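Local coordinates for cytochrome c-550-like protein (PDB 4LJI), which probably works as a low-potential c-type cytochrome in electron transport, carrying one covalently bound heme c per monomer and able to replace cytochrome c-550 in part, at residues 6-9 / 10-14; 84-87 / 88-91; 107-111 / 112-116; 122-125 / 126-130. All blocks are in the same frame, centred on the assembly; numbering follows the deposited sequence.

Interaction 1 of 4, residues 6-9 / 10-14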
loop_
_atom_site.group_PDB
_atom_site.type_symbol
_atom_site.label_atom_id
_atom_site.label_comp_id
_atom_site.label_asym_id
_atom_site.label_seq_id
_atom_site.Cartn_x
_atom_site.Cartn_y
_atom_site.Cartn_z
ATOM N N ASN A 6 12.105 -12.586 9.388
ATOM C CA ASN A 6 12.438 -13.857 8.751
ATOM C C ASN A 6 12.593 -13.727 7.245
ATOM O O ASN A 6 13.461 -14.359 6.660
ATOM C CB ASN A 6 11.422 -14.955 9.089
ATOM C CG ASN A 6 11.824 -16.321 8.522
ATOM O OD1 ASN A 6 12.803 -16.926 8.969
ATOM N ND2 ASN A 6 11.072 -16.808 7.531
ATOM N N TYR A 7 11.762 -12.890 6.631
ATOM C CA TYR A 7 11.834 -12.688 5.183
ATOM C C TYR A 7 13.234 -12.296 4.734
ATOM O O TYR A 7 13.707 -12.738 3.698
ATOM C CB TYR A 7 10.792 -11.677 4.703
ATOM C CG TYR A 7 10.852 -11.400 3.214
ATOM C CD1 TYR A 7 10.173 -12.209 2.313
ATOM C CD2 TYR A 7 11.618 -10.350 2.705
ATOM C CE1 TYR A 7 10.237 -11.975 0.956
ATOM C CE2 TYR A 7 11.668 -10.094 1.350
ATOM C CZ TYR A 7 10.974 -10.917 0.480
ATOM O OH TYR A 7 11.020 -10.684 -0.871
ATOM N N VAL A 8 13.892 -11.466 5.532
ATOM C CA VAL A 8 15.256 -11.041 5.232
ATOM C C VAL A 8 16.303 -12.170 5.359
ATOM O O VAL A 8 17.229 -12.290 4.538
ATOM C CB VAL A 8 15.643 -9.851 6.132
ATOM C CG1 VAL A 8 17.169 -9.592 6.019
ATOM C CG2 VAL A 8 14.763 -8.630 5.818
ATOM N N ILE A 9 16.179 -12.986 6.401
ATOM C CA ILE A 9 17.089 -14.117 6.578
ATOM C C ILE A 9 16.904 -15.159 5.471
ATOM O O ILE A 9 17.868 -15.549 4.815
ATOM C CB ILE A 9 16.880 -14.803 7.938
ATOM C CG1 ILE A 9 17.063 -13.799 9.069
ATOM C CG2 ILE A 9 17.843 -15.965 8.110
ATOM C CD1 ILE A 9 18.398 -13.145 9.043
ATOM N N GLN A 10 15.657 -15.588 5.268
ATOM C CA GLN A 10 15.341 -16.728 4.401
ATOM C C GLN A 10 15.185 -16.379 2.918
ATOM O O GLN A 10 15.561 -17.162 2.041
ATOM C CB GLN A 10 14.075 -17.446 4.907
ATOM C CG GLN A 10 13.625 -18.638 4.043
ATOM C CD GLN A 10 12.334 -19.286 4.545
ATOM O OE1 GLN A 10 11.826 -18.943 5.618
ATOM N NE2 GLN A 10 11.800 -20.232 3.767
ATOM N N TYR A 11 14.644 -15.207 2.626
ATOM C CA TYR A 11 14.344 -14.868 1.249
ATOM C C TYR A 11 15.299 -13.833 0.657
ATOM O O TYR A 11 15.591 -13.866 -0.539
ATOM C CB TYR A 11 12.868 -14.485 1.106
ATOM C CG TYR A 11 11.964 -15.682 1.338
ATOM C CD1 TYR A 11 12.241 -16.898 0.734
ATOM C CD2 TYR A 11 10.862 -15.610 2.183
ATOM C CE1 TYR A 11 11.438 -18.012 0.946
ATOM C CE2 TYR A 11 10.050 -16.726 2.404
ATOM C CZ TYR A 11 10.346 -17.921 1.781
ATOM O OH TYR A 11 9.555 -19.038 1.988
ATOM N N LEU A 12 15.808 -12.925 1.485
ATOM C CA LEU A 12 16.881 -12.042 1.037
ATOM C C LEU A 12 18.264 -12.606 1.337
ATOM O O LEU A 12 19.274 -12.036 0.909
ATOM C CB LEU A 12 16.765 -10.675 1.676
ATOM C CG LEU A 12 15.545 -9.798 1.332
ATOM C CD1 LEU A 12 15.692 -8.387 1.852
ATOM C CD2 LEU A 12 15.225 -9.764 -0.162
ATOM N N LYS A 13 18.302 -13.717 2.075
ATOM C CA LYS A 13 19.547 -14.416 2.403
ATOM C C LYS A 13 20.609 -13.482 2.974
ATOM O O LYS A 13 21.742 -13.464 2.504
ATOM C CB LYS A 13 20.104 -15.172 1.179
ATOM C CG LYS A 13 19.204 -16.273 0.669
ATOM C CD LYS A 13 19.463 -16.583 -0.803
ATOM C CE LYS A 13 18.237 -17.257 -1.419
ATOM N NZ LYS A 13 18.089 -17.036 -2.888
ATOM N N VAL A 14 20.216 -12.701 3.974
ATOM C CA VAL A 14 21.130 -11.785 4.652
ATOM C C VAL A 14 21.008 -11.990 6.162
ATOM O O VAL A 14 19.973 -11.680 6.756
ATOM C CB VAL A 14 20.834 -10.302 4.304
ATOM C CG1 VAL A 14 21.726 -9.365 5.111
ATOM C CG2 VAL A 14 21.006 -10.044 2.815
#
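The carbonyl oxygen Tyr7 O is gripped by two backbone donors, Tyr11 N at 2.9 Å and Leu12 N at 3.1 Å. Leu12 N lies in the carbonyl plane, whereas Tyr11 N approaches from above it. One residue earlier the four-residue spacing still holds, Gln10 N bonding Asn6 O; at the next carbonyl the span has widened, Val14 N reaching back six residues to Val8 O over 3.1 Å. At the exposed start, Asn6 ND2 donates to Gln10 OE1 at 3.0 Å, the two amide planes standing 71° apart and the extended Gln10 chain bringing its carbonyl to the partner. Tyr7 has its CG anti to the backbone N (chi1 178°), which lays the ring beside the next turn. Tyr11 CB sits over one ring face, 3.9 Å from the centroid, in a CH-pi contact, and CD2 of Tyr11 meets Tyr7 CD1 at 3.5 Å. The two rings are set obliquely. Farther round, Leu12 CD2 touches Tyr7 CE2 at 3.9 Å, and the same ring packs on Phe120 of helix 111-127 and makes a cation-pi contact with Lys40. Were Tyr7 replaced by an alanine, Tyr11 CB and Leu12 CD2 would probably be left beside a gap and Lys40 without its aromatic partner. Val8 is buried against Leu36 and Thr37 of helix 33-46, its CG2 meeting Leu12 CD1. The whole is a helix C-terminus unwinding through progressively wider turns into a residue of left-handed helical conformation, Lys13, here at the end of the short N-terminal helix 6-10.

Interaction 2 of 4, residues 84-87 / 88-91. With HEC (heme c), chain C.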
loop_
_atom_site.group_PDB
_atom_site.type_symbol
_atom_site.label_atom_id
_atom_site.label_comp_id
_atom_site.label_asym_id
_atom_site.label_seq_id
_atom_site.Cartn_x
_atom_site.Cartn_y
_atom_site.Cartn_z
ATOM N N ALA A 84 17.227 8.967 -5.648
ATOM C CA ALA A 84 16.961 10.122 -6.503
ATOM C C ALA A 84 15.651 9.941 -7.241
ATOM O O ALA A 84 14.993 10.919 -7.577
ATOM C CB ALA A 84 18.050 10.330 -7.476
ATOM N N PHE A 85 15.293 8.689 -7.491
ATOM C CA PHE A 85 14.053 8.404 -8.194
ATOM C C PHE A 85 12.906 8.714 -7.256
ATOM O O PHE A 85 11.962 9.411 -7.618
ATOM C CB PHE A 85 13.965 6.947 -8.666
ATOM C CG PHE A 85 12.650 6.615 -9.271
ATOM C CD1 PHE A 85 12.376 6.955 -10.594
ATOM C CD2 PHE A 85 11.678 6.001 -8.502
ATOM C CE1 PHE A 85 11.129 6.667 -11.142
ATOM C CE2 PHE A 85 10.437 5.702 -9.031
ATOM C CZ PHE A 85 10.173 6.039 -10.371
ATOM N N GLN A 86 13.018 8.246 -6.025
ATOM C CA GLN A 86 11.891 8.372 -5.116
ATOM C C GLN A 86 11.641 9.820 -4.714
ATOM O O GLN A 86 10.515 10.206 -4.388
ATOM C CB GLN A 86 12.041 7.460 -3.907
ATOM C CG GLN A 86 10.678 6.798 -3.602
ATOM C CD GLN A 86 10.172 6.015 -4.777
ATOM O OE1 GLN A 86 10.895 5.218 -5.346
ATOM N NE2 GLN A 86 8.909 6.228 -5.152
ATOM N N ARG A 87 12.700 10.624 -4.738
ATOM C CA ARG A 87 12.528 12.033 -4.391
ATOM C C ARG A 87 11.717 12.773 -5.457
ATOM O O ARG A 87 10.977 13.739 -5.158
ATOM C CB ARG A 87 13.898 12.671 -4.194
ATOM C CG ARG A 87 14.600 12.213 -2.917
ATOM C CD ARG A 87 13.857 12.654 -1.678
ATOM N NE ARG A 87 14.608 12.363 -0.469
ATOM C CZ ARG A 87 14.081 11.944 0.672
ATOM N NH1 ARG A 87 12.765 11.741 0.791
ATOM N NH2 ARG A 87 14.885 11.709 1.697
ATOM N N SER A 88 11.874 12.340 -6.700
ATOM C CA SER A 88 11.189 12.954 -7.834
ATOM C C SER A 88 10.999 11.921 -8.933
ATOM O O SER A 88 11.835 11.809 -9.821
ATOM C CB SER A 88 12.016 14.117 -8.391
ATOM O OG SER A 88 11.282 14.805 -9.397
ATOM N N PRO A 89 9.903 11.132 -8.865
ATOM C CA PRO A 89 9.769 10.042 -9.848
ATOM C C PRO A 89 9.713 10.493 -11.302
ATOM O O PRO A 89 9.066 11.497 -11.621
ATOM C CB PRO A 89 8.462 9.347 -9.417
ATOM C CG PRO A 89 8.409 9.599 -7.926
ATOM C CD PRO A 89 8.924 11.013 -7.770
ATOM N N LYS A 90 10.412 9.778 -12.181
ATOM C CA LYS A 90 10.486 10.128 -13.575
ATOM C C LYS A 90 9.877 9.044 -14.461
ATOM O O LYS A 90 9.608 7.913 -14.002
ATOM C CB LYS A 90 11.958 10.330 -13.986
ATOM C CG LYS A 90 12.719 11.452 -13.251
ATOM C CD LYS A 90 12.318 12.825 -13.779
ATOM C CE LYS A 90 13.024 13.909 -12.988
ATOM N NZ LYS A 90 12.363 14.050 -11.671
ATOM N N SER A 91 9.702 9.361 -15.742
ATOM C CA SER A 91 9.264 8.336 -16.696
ATOM C C SER A 91 10.380 7.318 -16.933
ATOM O O SER A 91 11.539 7.560 -16.581
ATOM C CB SER A 91 8.799 8.962 -18.016
ATOM O OG SER A 91 9.833 9.678 -18.648
HETATM FE FE HEC C . 6.361 3.118 -7.639
HETATM C CHA HEC C . 7.718 2.924 -10.808
HETATM C CHB HEC C . 9.462 2.533 -6.248
HETATM C CHC HEC C . 5.057 3.617 -4.410
HETATM C CHD HEC C . 3.249 3.194 -8.915
HETATM N NA HEC C . 8.196 2.744 -8.347
HETATM C C1A HEC C . 8.534 2.761 -9.700
HETATM C C2A HEC C . 9.954 2.491 -9.810
HETATM C C3A HEC C . 10.421 2.376 -8.537
HETATM C C4A HEC C . 9.374 2.569 -7.628
HETATM C CMA HEC C . 11.853 2.126 -8.142
HETATM C CAA HEC C . 10.778 2.347 -11.090
HETATM C CBA HEC C . 10.695 0.900 -11.639
HETATM C CGA HEC C . 11.500 0.665 -12.893
HETATM O O1A HEC C . 12.253 1.555 -13.380
HETATM O O2A HEC C . 11.425 -0.469 -13.469
HETATM N NB HEC C . 7.097 3.068 -5.687
HETATM C C1B HEC C . 8.392 2.857 -5.384
HETATM C C2B HEC C . 8.542 2.907 -3.983
HETATM C C3B HEC C . 7.335 3.248 -3.423
HETATM C C4B HEC C . 6.405 3.319 -4.562
HETATM C CMB HEC C . 9.847 2.722 -3.241
HETATM C CAB HEC C . 6.999 3.422 -1.989
HETATM C CBB HEC C . 7.620 4.534 -1.442
HETATM N NC HEC C . 4.490 3.354 -6.805
HETATM C C1C HEC C . 4.193 3.567 -5.485
HETATM C C2C HEC C . 2.797 3.551 -5.369
HETATM C C3C HEC C . 2.268 3.439 -6.629
HETATM C C4C HEC C . 3.343 3.324 -7.555
HETATM C CMC HEC C . 2.027 3.690 -4.063
HETATM C CAC HEC C . 0.806 3.346 -6.933
HETATM C CBC HEC C . -0.033 4.365 -6.636
HETATM N ND HEC C . 5.651 3.058 -9.479
HETATM C C1D HEC C . 4.349 3.165 -9.781
HETATM C C2D HEC C . 4.180 3.210 -11.233
HETATM C C3D HEC C . 5.412 3.118 -11.773
HETATM C C4D HEC C . 6.333 3.008 -10.651
HETATM C CMD HEC C . 2.863 3.311 -11.977
HETATM C CAD HEC C . 5.748 3.155 -13.239
HETATM C CBD HEC C . 6.223 4.591 -13.545
HETATM C CGD HEC C . 6.501 5.163 -14.922
HETATM O O1D HEC C . 7.087 4.515 -15.831
HETATM O O2D HEC C . 6.152 6.351 -15.138
HETATM O O HOH W 1 14.388 11.646 -10.183
#
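Pro89 N stands 3.0 Å from Phe85 O, where a continuing helix would place a hydrogen-bonding N-H, yet proline has no hydrogen to share. This is a proline-terminated helix C-terminus, and it closes helix 79-87 at the wall of the heme pocket of a c-type cytochrome. Phe85 O instead takes a weak bond from Ser88 N and a CA-H...O contact from Pro89 CA. A water bridges the turn, donating to Ala84 O and, at 2.6 Å, to Ser88 O. The proline also packs on a side chain: Pro89 CA lies over one face of the Phe85 ring, 4.1 Å from its centroid, and Pro89 CB touches Phe85 CZ. Because CG of Phe85 is anti to the backbone N (chi1 175°), the ring extends from the helix to the porphyrin, where its CE2 comes within 3.3 Å of heme C2A. The ring is thus held between the proline and the cofactor, meeting the latter obliquely. Gln86 bends at chi2 and lays its amide against the adjoining pyrrole: OE1 is 3.2 Å from heme CHB, NE2 is 3.4 Å from heme C1B, and NE2 donates to Arg102 O. That places the amide next to Cys101, an axial ligand of the iron. Beyond the proline the chain runs on extended, but the side chain of Lys90, in a salt bridge with Glu97, curls back to the turn, so that Lys90 NZ bonds Ser88 O at 3.0 Å from well above the carbonyl plane, 50° out of it.

Interaction 3 of 4, residues 107-111 / 112-116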
loop_
_atom_site.group_PDB
_atom_site.type_symbol
_atom_site.label_atom_id
_atom_site.label_comp_id
_atom_site.label_asym_id
_atom_site.label_seq_id
_atom_site.Cartn_x
_atom_site.Cartn_y
_atom_site.Cartn_z
ATOM N N ASP A 107 10.287 15.285 4.293
ATOM C CA ASP A 107 9.450 15.433 5.467
ATOM C C ASP A 107 8.752 14.105 5.758
ATOM O O ASP A 107 8.282 13.857 6.871
ATOM C CB ASP A 107 8.439 16.543 5.211
ATOM C CG ASP A 107 9.085 17.772 4.590
ATOM O OD1 ASP A 107 9.676 18.596 5.337
ATOM O OD2 ASP A 107 9.029 17.900 3.345
ATOM N N TRP A 108 8.710 13.248 4.749
ATOM C CA TRP A 108 8.092 11.934 4.890
ATOM C C TRP A 108 9.155 10.900 5.269
ATOM O O TRP A 108 9.072 10.269 6.322
ATOM C CB TRP A 108 7.372 11.568 3.593
ATOM C CG TRP A 108 6.449 10.381 3.691
ATOM C CD1 TRP A 108 6.782 9.078 3.505
ATOM C CD2 TRP A 108 5.044 10.398 3.983
ATOM N NE1 TRP A 108 5.680 8.273 3.667
ATOM C CE2 TRP A 108 4.598 9.060 3.964
ATOM C CE3 TRP A 108 4.119 11.413 4.256
ATOM C CZ2 TRP A 108 3.264 8.709 4.207
ATOM C CZ3 TRP A 108 2.787 11.060 4.501
ATOM C CH2 TRP A 108 2.381 9.720 4.476
ATOM N N LEU A 109 10.165 10.739 4.420
ATOM C CA LEU A 109 11.278 9.851 4.731
ATOM C C LEU A 109 12.633 10.561 4.666
ATOM O O LEU A 109 12.903 11.287 3.727
ATOM C CB LEU A 109 11.260 8.650 3.782
ATOM C CG LEU A 109 10.037 7.768 4.012
ATOM C CD1 LEU A 109 9.985 6.650 2.984
ATOM C CD2 LEU A 109 10.086 7.220 5.413
ATOM N N THR A 110 13.477 10.335 5.665
ATOM C CA THR A 110 14.818 10.955 5.706
ATOM C C THR A 110 15.674 10.200 4.706
ATOM O O THR A 110 15.298 9.122 4.241
ATOM C CB THR A 110 15.457 10.795 7.062
ATOM O OG1 THR A 110 15.738 9.403 7.302
ATOM C CG2 THR A 110 14.530 11.349 8.153
ATOM N N THR A 111 16.810 10.785 4.371
ATOM C CA THR A 111 17.822 10.179 3.518
ATOM C C THR A 111 18.123 8.735 3.908
ATOM O O THR A 111 18.085 7.853 3.063
ATOM C CB THR A 111 19.133 11.004 3.613
ATOM O OG1 THR A 111 18.815 12.364 3.327
ATOM C CG2 THR A 111 20.192 10.491 2.633
ATOM N N GLU A 112 18.428 8.506 5.183
ATOM C CA GLU A 112 18.815 7.181 5.651
ATOM C C GLU A 112 17.668 6.179 5.528
ATOM O O GLU A 112 17.871 5.025 5.150
ATOM C CB GLU A 112 19.287 7.233 7.098
ATOM C CG GLU A 112 20.641 7.931 7.281
ATOM C CD GLU A 112 20.482 9.370 7.734
ATOM O OE1 GLU A 112 19.467 10.000 7.348
ATOM O OE2 GLU A 112 21.374 9.868 8.479
ATOM N N GLN A 113 16.472 6.625 5.881
ATOM C CA GLN A 113 15.290 5.759 5.737
ATOM C C GLN A 113 15.095 5.337 4.290
ATOM O O GLN A 113 14.896 4.141 3.998
ATOM C CB GLN A 113 14.018 6.447 6.210
ATOM C CG GLN A 113 13.857 6.509 7.705
ATOM C CD GLN A 113 12.637 7.300 8.092
ATOM O OE1 GLN A 113 12.450 8.443 7.670
ATOM N NE2 GLN A 113 11.779 6.682 8.880
ATOM N N LEU A 114 15.136 6.303 3.378
ATOM C CA LEU A 114 14.989 6.017 1.954
ATOM C C LEU A 114 16.125 5.131 1.437
ATOM O O LEU A 114 15.888 4.288 0.551
ATOM C CB LEU A 114 14.926 7.316 1.172
ATOM C CG LEU A 114 14.121 7.283 -0.098
ATOM C CD1 LEU A 114 12.669 6.886 0.252
ATOM C CD2 LEU A 114 14.144 8.612 -0.767
ATOM N N GLU A 115 17.344 5.285 1.964
ATOM C CA GLU A 115 18.424 4.359 1.656
ATOM C C GLU A 115 18.078 2.931 2.020
ATOM O O GLU A 115 18.362 2.031 1.251
ATOM C CB GLU A 115 19.724 4.757 2.389
ATOM C CG GLU A 115 20.469 5.892 1.745
ATOM C CD GLU A 115 21.635 6.359 2.571
ATOM O OE1 GLU A 115 22.333 7.283 2.114
ATOM O OE2 GLU A 115 21.840 5.796 3.670
ATOM N N THR A 116 17.495 2.723 3.195
ATOM C CA THR A 116 17.183 1.360 3.595
ATOM C C THR A 116 16.059 0.775 2.732
ATOM O O THR A 116 16.065 -0.419 2.491
ATOM C CB THR A 116 16.789 1.258 5.069
ATOM O OG1 THR A 116 15.517 1.893 5.253
ATOM C CG2 THR A 116 17.853 1.887 5.972
HETATM O O HOH W 2 11.352 10.558 8.763
#
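The Gln113 amide has the CD2 methyl of Leu109 over one face, displaced toward OE1 and 3.7 Å from Gln113 CD. In the plane of the same amide, OE1 offers a lone pair to Thr110 N at 2.9 Å, in a nearly straight bond (171° at the hydrogen). A water gives OE1 a second donor at 2.6 Å and reaches weakly toward Trp108 O, whereas the Trp108 indole turns elsewhere and bonds Asn46 through NE1. The extended chain of Gln113 beyond CG brings its amide back to the residue that begins the helix. In return, Thr110 OG1 accepts from Gln113 N at 3.2 Å; with chi1 at 67° the hydroxyl is tucked between the backbone N and the carbonyl carbon, pointing along the first turn. These reciprocal bonds make a capping box, with Thr110 as N-cap of helix 111-127 and Gln113 three residues on. Together they satisfy an N-H of the first turn, which has no earlier helical carbonyl to bond, and one on the approaching loop. Beneath the box Leu109 and Leu114, the residue before the cap and the fourth of the helix, meet through their CD1 methyls at 3.8 Å, the hydrophobic staple that often accompanies such a cap. Leu109 also packs on Leu42 of helix 33-46, and Leu114 on Val83 of helix 79-87. Regular helix bonds then take over, Leu114 N to Thr110 O and Glu115 N to Thr111 O. Along the outer side Thr111 and Glu115 run side by side, with Thr111 CG2 3.9 Å from Glu115 OE1; the next residue, Thr116, turns its OG1 back to donate to Gln113 O at 2.6 Å.

Interaction 4 of 4, residues 122-125 / 126-130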
loop_
_atom_site.group_PDB
_atom_site.type_symbol
_atom_site.label_atom_id
_atom_site.label_comp_id
_atom_site.label_asym_id
_atom_site.label_seq_id
_atom_site.Cartn_x
_atom_site.Cartn_y
_atom_site.Cartn_z
ATOM N N LEU A 122 16.512 -3.271 -3.796
ATOM C CA LEU A 122 17.660 -3.698 -4.584
ATOM C C LEU A 122 18.077 -5.135 -4.265
ATOM O O LEU A 122 18.382 -5.934 -5.177
ATOM C CB LEU A 122 18.804 -2.699 -4.401
ATOM C CG LEU A 122 19.931 -2.675 -5.409
ATOM C CD1 LEU A 122 19.369 -2.798 -6.809
ATOM C CD2 LEU A 122 20.652 -1.353 -5.223
ATOM N N ARG A 123 18.131 -5.475 -2.985
ATOM C CA ARG A 123 18.404 -6.861 -2.606
ATOM C C ARG A 123 17.311 -7.838 -3.001
ATOM O O ARG A 123 17.591 -8.944 -3.438
ATOM C CB ARG A 123 18.712 -6.974 -1.119
ATOM C CG ARG A 123 19.044 -8.384 -0.622
ATOM C CD ARG A 123 20.233 -8.990 -1.345
ATOM N NE ARG A 123 20.686 -10.194 -0.646
ATOM C CZ ARG A 123 21.779 -10.873 -0.959
ATOM N NH1 ARG A 123 22.551 -10.450 -1.957
ATOM N NH2 ARG A 123 22.094 -11.962 -0.262
ATOM N N ALA A 124 16.056 -7.440 -2.843
ATOM C CA ALA A 124 14.955 -8.255 -3.278
ATOM C C ALA A 124 15.000 -8.554 -4.766
ATOM O O ALA A 124 14.796 -9.698 -5.190
ATOM C CB ALA A 124 13.635 -7.552 -2.921
ATOM N N ALA A 125 15.223 -7.515 -5.565
ATOM C CA ALA A 125 15.343 -7.675 -7.015
ATOM C C ALA A 125 16.441 -8.665 -7.380
ATOM O O ALA A 125 16.292 -9.462 -8.330
ATOM C CB ALA A 125 15.629 -6.297 -7.672
ATOM N N ALA A 126 17.523 -8.643 -6.618
ATOM C CA ALA A 126 18.620 -9.551 -6.931
ATOM C C ALA A 126 18.339 -11.033 -6.555
ATOM O O ALA A 126 18.693 -11.961 -7.310
ATOM C CB ALA A 126 19.922 -9.056 -6.288
ATOM N N VAL A 127 17.758 -11.266 -5.385
ATOM C CA VAL A 127 17.730 -12.627 -4.829
ATOM C C VAL A 127 16.401 -13.215 -4.389
ATOM O O VAL A 127 16.310 -14.421 -4.168
ATOM C CB VAL A 127 18.683 -12.776 -3.621
ATOM C CG1 VAL A 127 20.089 -12.270 -3.954
ATOM C CG2 VAL A 127 18.126 -12.079 -2.404
ATOM N N ALA A 128 15.390 -12.380 -4.227
ATOM C CA ALA A 128 14.132 -12.848 -3.695
ATOM C C ALA A 128 13.385 -13.633 -4.767
ATOM O O ALA A 128 13.156 -13.126 -5.852
ATOM C CB ALA A 128 13.342 -11.677 -3.215
ATOM N N PRO A 129 13.028 -14.894 -4.463
ATOM C CA PRO A 129 12.263 -15.740 -5.390
ATOM C C PRO A 129 10.968 -15.085 -5.864
ATOM O O PRO A 129 10.183 -14.621 -5.035
ATOM C CB PRO A 129 11.946 -16.972 -4.540
ATOM C CG PRO A 129 13.152 -17.084 -3.640
ATOM C CD PRO A 129 13.470 -15.643 -3.273
ATOM N N GLY A 130 10.789 -15.006 -7.180
ATOM C CA GLY A 130 9.560 -14.517 -7.780
ATOM C C GLY A 130 9.416 -13.010 -7.885
ATOM O O GLY A 130 8.522 -12.507 -8.570
#
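Three successive carbonyls, Leu122 O, Arg123 O and Ala124 O, accept from the N-H four residues on, and the last of these bonds, Ala128 N to Ala124 O at 2.9 Å, closes the final turn before the chain departs from helical angles. Val127 N also reaches Ala124 O, at 3.4 Å, so that this oxygen takes two donors, the second weak. The side-chain contact belongs chiefly to Arg123 and Val127. The arginine leaves with CG anti to the backbone N (chi1 -179°) and bends at chi2, so that its guanidinium passes beside the valine one turn on. Val127 CG1 lies over one face of that flat group, 3.7 Å from Arg123 CZ, while Val127 CG2 touches Arg123 NE at 3.6 Å and backs onto Arg123 O. This is the C-terminal end of helix 111-127, the last helix of the cytochrome c fold, and here it is tied to the N-terminal part of the chain: Arg123 NE and NH2 donate to Leu12 O and Lys13 O. One face of the guanidinium is thus shielded by methyl groups, while two of its nitrogens are held by carbonyls just past the end of helix 6-10. A leucine in place of Arg123 would probably leave those two carbonyls without their donors and the loop beyond the short helix less firmly held. On another side of the helix Ala124 CB meets Ala128 CB at 4.1 Å. Ala124 packs on Leu12 and Trp131, while Ala125, from a different side of the helix, lies against Leu66 and Leu69 of helix 66-70.

In the fold
Each of the four contacts lies at a helix end, and they join in pairs. Interactions 1 and 4, centres 10 Å apart, meet where Arg123 NE reaches Leu12 O at 2.8 Å and the phenol of Tyr7 touches Ala128. Interactions 2 and 3, centres 14 Å apart, are joined by the bond from Arg87 NH2 to Leu109 O, 2.9 Å long, and by Leu114 packed on Arg87. Helix 111-127 spans the two pairs, with interactions 3 and 4 near its opposite ends, their centres 21 Å apart. Interaction 2 touches the heme directly. The side chain of Leu109 is about 5 Å from a bound heme, that of Leu122 about 9 Å, and that of Leu12 about 14 Å.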